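Local coordinates for citrate lyase, subunit 1 (Methanosaeta concilii, PDB 6HXI), which probably catalyses, as part of ATP citrate lyase, the ATP-driven conversion of citrate and coenzyme A into acetyl-CoA and oxaloacetate, at residues I131-D136 with S166-E171; V198-F203 with L213-K218; T320-M325 with M357-Y362; I373-G378 with V398-H403. All coordinates share one frame; numbering follows the deposited sequence.

Contact 1. Residues I131-D136 with S166-E171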
# COMPACT_ATOMS: atom_id res chain seq x y z
N ILE C 131 2.90 -45.26 -57.37
CA ILE C 131 2.39 -44.68 -58.61
C ILE C 131 2.15 -45.83 -59.59
O ILE C 131 3.04 -46.66 -59.78
CB ILE C 131 3.36 -43.59 -59.19
CG1 ILE C 131 3.67 -42.50 -58.12
CG2 ILE C 131 2.80 -42.99 -60.50
CD1 ILE C 131 4.81 -41.57 -58.44
N PHE C 132 0.97 -45.89 -60.18
CA PHE C 132 0.58 -46.93 -61.14
C PHE C 132 0.38 -46.28 -62.50
O PHE C 132 -0.23 -45.21 -62.58
CB PHE C 132 -0.69 -47.67 -60.68
CG PHE C 132 -0.56 -48.27 -59.30
CD1 PHE C 132 0.06 -49.50 -59.11
CD2 PHE C 132 -1.03 -47.59 -58.18
CE1 PHE C 132 0.21 -50.04 -57.82
CE2 PHE C 132 -0.88 -48.13 -56.90
CZ PHE C 132 -0.27 -49.35 -56.73
N PHE C 133 0.95 -46.88 -63.56
CA PHE C 133 0.84 -46.36 -64.91
C PHE C 133 0.62 -47.48 -65.92
O PHE C 133 1.25 -48.54 -65.83
CB PHE C 133 2.08 -45.51 -65.29
CG PHE C 133 2.07 -44.97 -66.71
CD1 PHE C 133 1.37 -43.81 -67.03
CD2 PHE C 133 2.73 -45.65 -67.73
CE1 PHE C 133 1.32 -43.35 -68.35
CE2 PHE C 133 2.68 -45.18 -69.05
CZ PHE C 133 1.99 -44.02 -69.35
N SER C 134 -0.24 -47.21 -66.91
CA SER C 134 -0.51 -48.11 -68.03
C SER C 134 -0.84 -47.32 -69.29
O SER C 134 -1.20 -46.14 -69.20
CB SER C 134 -1.62 -49.10 -67.68
OG SER C 134 -1.67 -50.14 -68.65
N MET C 135 -0.69 -47.94 -70.47
CA MET C 135 -1.00 -47.24 -71.72
C MET C 135 -2.37 -47.67 -72.26
O MET C 135 -2.76 -47.28 -73.37
CB MET C 135 0.12 -47.36 -72.75
CG MET C 135 1.39 -46.64 -72.31
SD MET C 135 2.87 -47.08 -73.25
CE MET C 135 2.77 -48.85 -73.22
N ASP C 136 -3.12 -48.41 -71.42
CA ASP C 136 -4.47 -48.90 -71.68
C ASP C 136 -5.43 -48.35 -70.62
O ASP C 136 -5.71 -49.01 -69.62
CB ASP C 136 -4.50 -50.44 -71.74
CG ASP C 136 -3.49 -51.04 -72.71
OD1 ASP C 136 -3.63 -50.82 -73.94
OD2 ASP C 136 -2.56 -51.73 -72.23
N SER C 166 12.62 -44.58 -66.34
CA SER C 166 12.48 -46.03 -66.49
C SER C 166 11.01 -46.45 -66.20
O SER C 166 10.62 -46.84 -65.09
CB SER C 166 13.49 -46.76 -65.61
OG SER C 166 14.79 -46.28 -65.89
N LYS C 167 10.21 -46.29 -67.26
CA LYS C 167 8.79 -46.52 -67.45
C LYS C 167 8.66 -47.29 -68.80
O LYS C 167 9.67 -47.85 -69.28
CB LYS C 167 8.12 -45.15 -67.55
CG LYS C 167 6.65 -45.11 -67.15
CD LYS C 167 6.23 -43.76 -66.59
CE LYS C 167 6.27 -42.63 -67.60
NZ LYS C 167 7.60 -41.98 -67.67
N LEU C 168 7.46 -47.32 -69.41
CA LEU C 168 7.20 -48.06 -70.65
C LEU C 168 7.96 -47.52 -71.88
O LEU C 168 7.85 -46.33 -72.21
CB LEU C 168 5.70 -48.18 -70.93
CG LEU C 168 4.99 -49.23 -70.06
CD1 LEU C 168 3.65 -48.74 -69.57
CD2 LEU C 168 4.89 -50.59 -70.77
N PRO C 169 8.77 -48.40 -72.54
CA PRO C 169 9.53 -47.96 -73.73
C PRO C 169 8.66 -47.65 -74.95
O PRO C 169 9.03 -46.79 -75.75
CB PRO C 169 10.48 -49.13 -74.00
CG PRO C 169 9.80 -50.32 -73.42
CD PRO C 169 9.00 -49.83 -72.24
N ALA C 170 7.49 -48.32 -75.06
CA ALA C 170 6.49 -48.16 -76.12
C ALA C 170 6.02 -46.71 -76.35
O ALA C 170 5.58 -46.38 -77.45
CB ALA C 170 5.29 -49.06 -75.85
N GLU C 171 6.13 -45.85 -75.30
CA GLU C 171 5.79 -44.42 -75.32
C GLU C 171 6.68 -43.67 -76.29
O GLU C 171 7.83 -44.07 -76.52
CB GLU C 171 5.98 -43.83 -73.93
CG GLU C 171 4.75 -43.86 -73.06
CD GLU C 171 5.11 -43.59 -71.62
OE1 GLU C 171 5.33 -42.40 -71.29
OE2 GLU C 171 5.27 -44.56 -70.85

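Contact 2. Residues V198-F203 with L213-K218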
# COMPACT_ATOMS: atom_id res chain seq x y z
N VAL C 198 -5.64 -40.87 -55.73
CA VAL C 198 -5.87 -40.13 -56.98
C VAL C 198 -5.84 -41.10 -58.14
O VAL C 198 -4.97 -41.97 -58.19
CB VAL C 198 -4.97 -38.86 -57.19
CG1 VAL C 198 -3.50 -39.22 -57.42
CG2 VAL C 198 -5.48 -38.01 -58.33
N GLU C 199 -6.80 -40.98 -59.05
CA GLU C 199 -6.88 -41.82 -60.23
C GLU C 199 -7.32 -41.00 -61.44
O GLU C 199 -8.40 -40.41 -61.42
CB GLU C 199 -7.85 -42.98 -60.00
CG GLU C 199 -7.96 -43.95 -61.15
CD GLU C 199 -9.27 -44.70 -61.15
OE1 GLU C 199 -9.45 -45.58 -60.28
OE2 GLU C 199 -10.14 -44.37 -62.00
N ILE C 200 -6.48 -40.98 -62.48
CA ILE C 200 -6.78 -40.33 -63.75
C ILE C 200 -6.85 -41.48 -64.75
O ILE C 200 -5.82 -42.02 -65.18
CB ILE C 200 -5.83 -39.18 -64.15
CG1 ILE C 200 -5.67 -38.16 -62.98
CG2 ILE C 200 -6.39 -38.49 -65.40
CD1 ILE C 200 -4.44 -37.33 -63.05
N ASN C 201 -8.10 -41.90 -65.03
CA ASN C 201 -8.42 -43.02 -65.88
C ASN C 201 -9.56 -42.66 -66.85
O ASN C 201 -10.74 -42.86 -66.53
CB ASN C 201 -8.77 -44.25 -65.03
CG ASN C 201 -8.90 -45.55 -65.80
OD1 ASN C 201 -8.22 -45.78 -66.80
ND2 ASN C 201 -9.73 -46.45 -65.29
N PRO C 202 -9.22 -42.12 -68.03
CA PRO C 202 -7.88 -41.89 -68.58
C PRO C 202 -7.40 -40.42 -68.61
O PRO C 202 -8.15 -39.49 -68.31
CB PRO C 202 -8.04 -42.46 -70.00
CG PRO C 202 -9.52 -42.20 -70.36
CD PRO C 202 -10.24 -41.85 -69.06
N PHE C 203 -6.12 -40.22 -68.95
CA PHE C 203 -5.55 -38.92 -69.23
C PHE C 203 -5.07 -38.93 -70.69
O PHE C 203 -4.90 -40.00 -71.26
CB PHE C 203 -4.45 -38.50 -68.23
CG PHE C 203 -3.08 -39.13 -68.29
CD1 PHE C 203 -2.07 -38.57 -69.05
CD2 PHE C 203 -2.77 -40.21 -67.47
CE1 PHE C 203 -0.79 -39.13 -69.07
CE2 PHE C 203 -1.48 -40.77 -67.48
CZ PHE C 203 -0.50 -40.22 -68.28
N LEU C 213 -9.17 -36.85 -68.34
CA LEU C 213 -10.52 -37.08 -68.85
C LEU C 213 -11.51 -37.51 -67.78
O LEU C 213 -12.64 -37.04 -67.75
CB LEU C 213 -10.54 -38.04 -70.05
CG LEU C 213 -9.79 -37.58 -71.32
CD1 LEU C 213 -9.84 -38.65 -72.41
CD2 LEU C 213 -10.30 -36.24 -71.83
N ASP C 214 -11.09 -38.41 -66.90
CA ASP C 214 -11.91 -38.88 -65.78
C ASP C 214 -11.04 -38.90 -64.55
O ASP C 214 -9.85 -39.22 -64.64
CB ASP C 214 -12.54 -40.26 -66.06
CG ASP C 214 -13.66 -40.20 -67.08
OD1 ASP C 214 -14.82 -39.92 -66.68
OD2 ASP C 214 -13.40 -40.45 -68.27
N MET C 215 -11.62 -38.49 -63.41
CA MET C 215 -10.90 -38.37 -62.14
C MET C 215 -11.70 -38.91 -60.94
O MET C 215 -12.91 -38.71 -60.82
CB MET C 215 -10.48 -36.91 -61.92
CG MET C 215 -9.23 -36.76 -61.10
SD MET C 215 -8.54 -35.10 -61.23
CE MET C 215 -7.28 -35.20 -60.00
N VAL C 216 -10.99 -39.62 -60.06
CA VAL C 216 -11.49 -40.21 -58.82
C VAL C 216 -10.46 -39.83 -57.79
O VAL C 216 -9.26 -40.01 -58.02
CB VAL C 216 -11.67 -41.76 -58.93
CG1 VAL C 216 -11.86 -42.41 -57.56
CG2 VAL C 216 -12.82 -42.11 -59.87
N ALA C 217 -10.90 -39.24 -56.68
CA ALA C 217 -9.96 -38.80 -55.65
C ALA C 217 -10.52 -38.91 -54.27
O ALA C 217 -11.73 -38.77 -54.07
CB ALA C 217 -9.48 -37.37 -55.92
N LYS C 218 -9.61 -39.16 -53.30
CA LYS C 218 -9.90 -39.23 -51.87
C LYS C 218 -8.91 -38.35 -51.14
O LYS C 218 -7.71 -38.38 -51.44
CB LYS C 218 -9.77 -40.67 -51.35
CG LYS C 218 -10.97 -41.57 -51.61
CD LYS C 218 -10.69 -42.96 -51.09
CE LYS C 218 -11.92 -43.83 -51.06
NZ LYS C 218 -11.63 -45.08 -50.31

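Contact 3. Residues T320-M325 with M357-Y362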
# COMPACT_ATOMS: atom_id res chain seq x y z
N THR C 320 -28.74 -34.55 -29.35
CA THR C 320 -28.87 -34.90 -30.77
C THR C 320 -29.47 -36.30 -30.95
O THR C 320 -30.41 -36.45 -31.72
CB THR C 320 -27.53 -34.74 -31.50
OG1 THR C 320 -26.98 -33.47 -31.18
CG2 THR C 320 -27.66 -34.86 -33.01
N ILE C 321 -28.91 -37.31 -30.23
CA ILE C 321 -29.38 -38.70 -30.27
C ILE C 321 -30.82 -38.77 -29.78
O ILE C 321 -31.66 -39.36 -30.47
CB ILE C 321 -28.42 -39.68 -29.52
CG1 ILE C 321 -27.10 -39.87 -30.32
CG2 ILE C 321 -29.11 -41.05 -29.23
CD1 ILE C 321 -26.03 -40.66 -29.64
N LEU C 322 -31.12 -38.12 -28.63
CA LEU C 322 -32.46 -38.09 -28.05
C LEU C 322 -33.46 -37.46 -28.99
O LEU C 322 -34.53 -38.02 -29.18
CB LEU C 322 -32.50 -37.40 -26.68
CG LEU C 322 -31.81 -38.15 -25.55
CD1 LEU C 322 -31.58 -37.26 -24.40
CD2 LEU C 322 -32.58 -39.38 -25.13
N ASP C 323 -33.09 -36.33 -29.63
CA ASP C 323 -33.94 -35.63 -30.60
C ASP C 323 -34.42 -36.58 -31.69
O ASP C 323 -35.62 -36.74 -31.85
CB ASP C 323 -33.21 -34.42 -31.23
CG ASP C 323 -34.03 -33.64 -32.24
OD1 ASP C 323 -35.28 -33.60 -32.10
OD2 ASP C 323 -33.44 -33.08 -33.18
N LEU C 324 -33.47 -37.22 -32.40
CA LEU C 324 -33.70 -38.15 -33.51
C LEU C 324 -34.52 -39.39 -33.12
O LEU C 324 -35.26 -39.91 -33.95
CB LEU C 324 -32.35 -38.59 -34.10
CG LEU C 324 -31.57 -37.53 -34.87
CD1 LEU C 324 -30.08 -37.86 -34.86
CD2 LEU C 324 -32.08 -37.40 -36.30
N MET C 325 -34.37 -39.85 -31.87
CA MET C 325 -35.03 -41.00 -31.26
C MET C 325 -36.50 -40.71 -30.84
O MET C 325 -37.26 -41.66 -30.63
CB MET C 325 -34.22 -41.37 -30.02
CG MET C 325 -34.36 -42.79 -29.59
SD MET C 325 -33.18 -43.18 -28.28
CE MET C 325 -33.64 -44.88 -27.99
N MET C 357 -28.06 -34.66 -17.95
CA MET C 357 -28.66 -33.35 -18.26
C MET C 357 -29.58 -33.37 -19.49
O MET C 357 -30.66 -32.76 -19.46
CB MET C 357 -27.58 -32.28 -18.43
CG MET C 357 -27.04 -31.79 -17.12
SD MET C 357 -25.65 -30.67 -17.30
CE MET C 357 -26.06 -29.51 -15.96
N ALA C 358 -29.17 -34.10 -20.55
CA ALA C 358 -29.96 -34.24 -21.76
C ALA C 358 -31.18 -35.11 -21.50
O ALA C 358 -32.28 -34.71 -21.89
CB ALA C 358 -29.12 -34.82 -22.88
N LEU C 359 -31.01 -36.26 -20.78
CA LEU C 359 -32.10 -37.18 -20.43
C LEU C 359 -33.18 -36.50 -19.59
O LEU C 359 -34.37 -36.75 -19.81
CB LEU C 359 -31.59 -38.45 -19.75
CG LEU C 359 -30.81 -39.44 -20.62
CD1 LEU C 359 -30.06 -40.43 -19.76
CD2 LEU C 359 -31.71 -40.18 -21.59
N GLU C 360 -32.76 -35.60 -18.66
CA GLU C 360 -33.65 -34.79 -17.81
C GLU C 360 -34.52 -33.89 -18.68
O GLU C 360 -35.72 -33.77 -18.42
CB GLU C 360 -32.83 -33.92 -16.84
CG GLU C 360 -32.52 -34.57 -15.51
CD GLU C 360 -31.59 -33.79 -14.60
OE1 GLU C 360 -30.41 -33.59 -14.97
OE2 GLU C 360 -32.03 -33.42 -13.48
N GLU C 361 -33.92 -33.26 -19.71
CA GLU C 361 -34.60 -32.36 -20.64
C GLU C 361 -35.58 -33.06 -21.57
O GLU C 361 -36.60 -32.47 -21.93
CB GLU C 361 -33.59 -31.53 -21.45
CG GLU C 361 -33.40 -30.15 -20.84
CD GLU C 361 -32.43 -29.25 -21.57
OE1 GLU C 361 -32.65 -28.98 -22.78
OE2 GLU C 361 -31.46 -28.78 -20.93
N TYR C 362 -35.27 -34.31 -21.96
CA TYR C 362 -36.09 -35.13 -22.85
C TYR C 362 -37.07 -36.06 -22.10
O TYR C 362 -37.68 -36.91 -22.74
CB TYR C 362 -35.21 -35.92 -23.84
CG TYR C 362 -34.90 -35.12 -25.09
CD1 TYR C 362 -33.85 -34.21 -25.11
CD2 TYR C 362 -35.68 -35.26 -26.23
CE1 TYR C 362 -33.59 -33.45 -26.25
CE2 TYR C 362 -35.42 -34.51 -27.38
CZ TYR C 362 -34.38 -33.60 -27.38
OH TYR C 362 -34.12 -32.85 -28.50

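Contact 4. Residues I373-G378 with V398-H403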
# COMPACT_ATOMS: atom_id res chain seq x y z
N ILE C 373 -33.59 -47.40 -21.25
CA ILE C 373 -32.16 -47.08 -21.23
C ILE C 373 -31.36 -48.18 -20.55
O ILE C 373 -31.73 -48.63 -19.47
CB ILE C 373 -31.92 -45.66 -20.62
CG1 ILE C 373 -32.62 -44.56 -21.46
CG2 ILE C 373 -30.43 -45.34 -20.46
CD1 ILE C 373 -33.44 -43.59 -20.67
N TYR C 374 -30.26 -48.63 -21.20
CA TYR C 374 -29.36 -49.67 -20.70
C TYR C 374 -27.93 -49.10 -20.69
O TYR C 374 -27.43 -48.64 -21.72
CB TYR C 374 -29.45 -50.96 -21.54
CG TYR C 374 -30.83 -51.59 -21.52
CD1 TYR C 374 -31.86 -51.10 -22.31
CD2 TYR C 374 -31.09 -52.71 -20.72
CE1 TYR C 374 -33.14 -51.67 -22.28
CE2 TYR C 374 -32.36 -53.29 -20.69
CZ TYR C 374 -33.38 -52.77 -21.47
OH TYR C 374 -34.62 -53.36 -21.44
N VAL C 375 -27.30 -49.09 -19.50
CA VAL C 375 -25.96 -48.54 -19.26
C VAL C 375 -24.96 -49.60 -18.75
O VAL C 375 -25.31 -50.34 -17.84
CB VAL C 375 -26.02 -47.34 -18.29
CG1 VAL C 375 -24.67 -46.62 -18.19
CG2 VAL C 375 -27.14 -46.36 -18.66
N ARG C 376 -23.73 -49.62 -19.30
CA ARG C 376 -22.60 -50.45 -18.86
C ARG C 376 -21.35 -49.58 -19.03
O ARG C 376 -20.95 -49.30 -20.15
CB ARG C 376 -22.45 -51.77 -19.63
CG ARG C 376 -21.40 -52.73 -19.02
CD ARG C 376 -19.96 -52.46 -19.46
NE ARG C 376 -19.00 -53.39 -18.86
CZ ARG C 376 -17.70 -53.43 -19.15
NH1 ARG C 376 -17.19 -52.59 -20.04
NH2 ARG C 376 -16.91 -54.32 -18.57
N ARG C 377 -20.73 -49.19 -17.92
CA ARG C 377 -19.56 -48.35 -18.00
C ARG C 377 -18.59 -48.54 -16.84
O ARG C 377 -19.00 -48.80 -15.71
CB ARG C 377 -19.98 -46.87 -18.14
CG ARG C 377 -18.89 -45.89 -18.57
CD ARG C 377 -18.38 -46.07 -19.99
NE ARG C 377 -17.59 -44.90 -20.39
CZ ARG C 377 -16.47 -44.95 -21.10
NH1 ARG C 377 -16.00 -46.12 -21.52
NH2 ARG C 377 -15.83 -43.84 -21.42
N GLY C 378 -17.31 -48.40 -17.17
CA GLY C 378 -16.18 -48.40 -16.25
C GLY C 378 -15.26 -47.26 -16.67
O GLY C 378 -15.44 -46.68 -17.76
N VAL C 398 -38.73 -43.65 -16.63
CA VAL C 398 -38.32 -44.54 -17.72
C VAL C 398 -37.34 -45.60 -17.16
O VAL C 398 -36.55 -45.27 -16.27
CB VAL C 398 -37.75 -43.82 -18.99
CG1 VAL C 398 -38.84 -43.07 -19.75
CG2 VAL C 398 -36.59 -42.90 -18.65
N PRO C 399 -37.40 -46.87 -17.64
CA PRO C 399 -36.47 -47.89 -17.10
C PRO C 399 -35.00 -47.65 -17.45
O PRO C 399 -34.65 -47.55 -18.63
CB PRO C 399 -37.02 -49.21 -17.67
CG PRO C 399 -38.37 -48.89 -18.25
CD PRO C 399 -38.28 -47.45 -18.66
N ILE C 400 -34.14 -47.51 -16.43
CA ILE C 400 -32.70 -47.31 -16.61
C ILE C 400 -31.93 -48.42 -15.87
O ILE C 400 -31.79 -48.37 -14.64
CB ILE C 400 -32.20 -45.85 -16.30
CG1 ILE C 400 -32.99 -44.79 -17.12
CG2 ILE C 400 -30.69 -45.74 -16.57
CD1 ILE C 400 -32.73 -43.32 -16.81
N GLN C 401 -31.47 -49.44 -16.63
CA GLN C 401 -30.68 -50.58 -16.14
C GLN C 401 -29.21 -50.18 -16.13
O GLN C 401 -28.65 -49.94 -17.19
CB GLN C 401 -30.90 -51.80 -17.04
CG GLN C 401 -31.80 -52.87 -16.45
CD GLN C 401 -31.41 -54.23 -16.97
OE1 GLN C 401 -30.28 -54.70 -16.78
NE2 GLN C 401 -32.34 -54.89 -17.65
N VAL C 402 -28.61 -50.06 -14.92
CA VAL C 402 -27.23 -49.57 -14.73
C VAL C 402 -26.23 -50.67 -14.32
O VAL C 402 -26.45 -51.37 -13.32
CB VAL C 402 -27.20 -48.36 -13.77
CG1 VAL C 402 -25.77 -47.89 -13.48
CG2 VAL C 402 -28.04 -47.21 -14.32
N HIS C 403 -25.14 -50.80 -15.11
CA HIS C 403 -24.08 -51.80 -14.96
C HIS C 403 -22.70 -51.19 -14.94
O HIS C 403 -22.50 -50.10 -15.46
CB HIS C 403 -24.14 -52.84 -16.10
CG HIS C 403 -25.45 -53.56 -16.20
ND1 HIS C 403 -25.59 -54.85 -15.74
CD2 HIS C 403 -26.63 -53.14 -16.70
CE1 HIS C 403 -26.85 -55.18 -15.97
NE2 HIS C 403 -27.51 -54.18 -16.56

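Contact 1. Residues I131-D136 with S166-E171
With its CG swung anti to the backbone nitrogen (chi1 177°), Phe133 holds its ring out from the end of strand 128-134 against Lys167, Leu168 and Glu171. Two residues on, Met135 carries CG on the other side of CB, beside its own nitrogen, and a bend at chi3 (-49°) folds its methyl group back onto Leu168 and Ala170. Both side chains touch Leu168 and Glu171; Lys167 meets only Phe133, and Ala170 only Met135. Over one face of the Phe133 ring lies the alkyl chain of Lys167, whose CD is 4.1 Å from CD2 of the ring; the edge is met near its plane by a methyl of Leu168, with CD1 3.7 Å from Phe133 CD2. Met135 and Leu168 reach toward each other tip to tip, Met135 CE lying 3.7 Å from Leu168 CD2, and the same CE is 3.6 Å from CB of Ala170. The Met135 sulfur rests on the aliphatic part of Glu171, SD to CG 3.7 Å. Leu168 to Glu171 form a type I beta turn, which presents Leu168, Ala170 and Glu171 from the loop leading into helix 173-192 of the ATP-grasp domain; Val179 of that helix also packs on Phe133, Lys167 and Glu171. The Glu171 carboxylate comes at the ring obliquely, its plane turned 45° from it, with OE2 3.2 Å from Phe133 CE2. No hydrogen bond links the segments, and the junction therefore rests on apolar packing, with the buried Glu171 carboxylate lying against the ring.

Contact 2. Residues V198-F203 with L213-K218
Val198 and Met215 meet at a slant: the methionine runs out straight from its strand, and its CE ends 3.7 Å from CG2 of Val198, the valine branch that stands anti to its own nitrogen. Ile200 belongs to the same face, with CG1 4.3 Å from Met215 CG. Beyond them this face is covered by helix 173-192, through Tyr190 on Val198 and Leu186 on Ile200, and by helix 8-18, through Ala11 on Met215. On the other face Glu199 and Val216 lie side by side and point the same way; the polar end of the glutamate is taken by Tyr197 OH, which bonds to OE1. These alternating faces are those of a beta hairpin, strands 195-206 and 209-220, within the antiparallel sheet of the ATP-grasp domain. Glu199 and Val216 form its hydrogen-bonded pair here, Glu199 N donating to Val216 O at 2.8 Å and Val216 N donating back to Glu199 O, while Val198 with Ala217 and Ile200 with Met215 are non-hydrogen-bonded pairs. One more backbone bond follows, Asn201 N to Asp214 O at 3.2 Å; the chain then turns a corner at Asn201 and Pro202, joined by a cis peptide. Pro202 O accepts a bond from Leu213 N, 2.8 Å long and in the carbonyl plane, and a weak one from Asp214 N. The proline ring stands across the Leu213 side chain at about a right angle, CD to CB 3.9 Å. It runs alongside Asp214, whose OD2 is 3.5 Å from Pro202 CD and whose OD1 forms a salt bridge with Lys59.

Contact 3. Residues T320-M325 with M357-Y362
Leu322 and Tyr362 join two helices in an apolar, partly aromatic contact between the later turns of helix 311-325 and the end of helix 348-361, in the alpha/beta citrate-binding domain of the succinyl-CoA synthetase type. Helix 311-325 precedes strand 334-338 of the parallel sheet and helix 348-361 follows it. Tyr362 stands where the second of these ends, at the N-cap position of the next helix. The leucine does most of the work. Its CB sits over the centre of the tyrosine ring in a CH-pi contact, 3.8 Å from the centroid and only 14° off the ring normal. With CG turned beside its own nitrogen (chi1 -69°), its two methyls go on to the neighbouring helix: CD1 reaches Ala358, 3.8 Å from CB, and CD2 meets CD2 of Leu359 at 3.7 Å, the two leucines crossing at about a right angle. Leu359 in turn packs on Leu392 and Leu396 of helix 382-396, so the contact continues into a third helix. Were Tyr362 an alanine, the CH-pi contact with Leu322 CB and the cover over the Asp323 methylene would probably be lost, opening a gap there, while the leucine methyls would keep Ala358 and Leu359. Asp323 keeps its carboxylate for a salt bridge from OD2 to Arg327, and it is the methylene that meets the tyrosine, with Asp323 CB 3.3 Å from Tyr362 OH.

Contact 4. Residues I373-G378 with V398-H403
Gln401 crosses Tyr374 at a slant: CB lies 3.8 Å from CD2 of the ring, and the amide carbon CD is 4.0 Å from CE2. At the tip the two branches part. NE2 approaches the ring at its edge, 3.4 Å from Tyr374 CE2, with the amide plane turned 62° from the ring, whereas OE1 turns to its own strand and accepts a bond of 2.8 Å from His403 NE2, with OE1 close to the plane of the imidazole. The imidazole is held at ND1 too, by Thr407 OG1. A leucine here would remove both amide atoms, so His403 NE2 would probably lack its acceptor and the imidazole keep only its ND1 bond. Beneath lies the parallel strand pair of the beta-alpha-beta unit 371-376, 382-396 and 400-403, with Val375 facing Val402. On the face opposite Gln401, Ile373 and Ile400 lie side by side, Ile373 CB 3.8 Å from Ile400 CG1. Backbone bonds zigzag between the strands; that from Val375 N to Gln401 O, 2.8 Å, is almost straight at 171°. The last, Arg377 N to His403 O, is longer at 3.2 Å. At the C-terminal end of the strands Arg377 hydrogen-bonds a bound citrate through NH1, and Arg376, the last strand residue, forms a salt bridge through NH1 with Glu184 of the succinyl-CoA ligase alpha-type chain. Apolar pairs and backbone bonds thus fix the sheet edge, the citrate bond is consistent with an anion site, and Arg376 ties the strand end to the neighbouring subunit.

The four contacts follow one another along the chain, each closing before the next opens, and they fall into two pairs. Contacts 1 and 2, with centres 16 Å apart, share the antiparallel sheet of the ATP-grasp domain and helix 173-192; they touch where Phe133 CE1 lies 3.6 Å from Phe203 CZ. Contacts 3 and 4, 15 Å between centres, belong to the citrate-binding domain, and Leu359 of helix 348-361 joins them by packing on Ile373 of strand 371-376. Between the pairs the centres are 44 to 60 Å apart, on opposite sides of the chain's centre. Within each domain the two contacts form one continuous patch of packing, and the bound citrate lies beside contact 4.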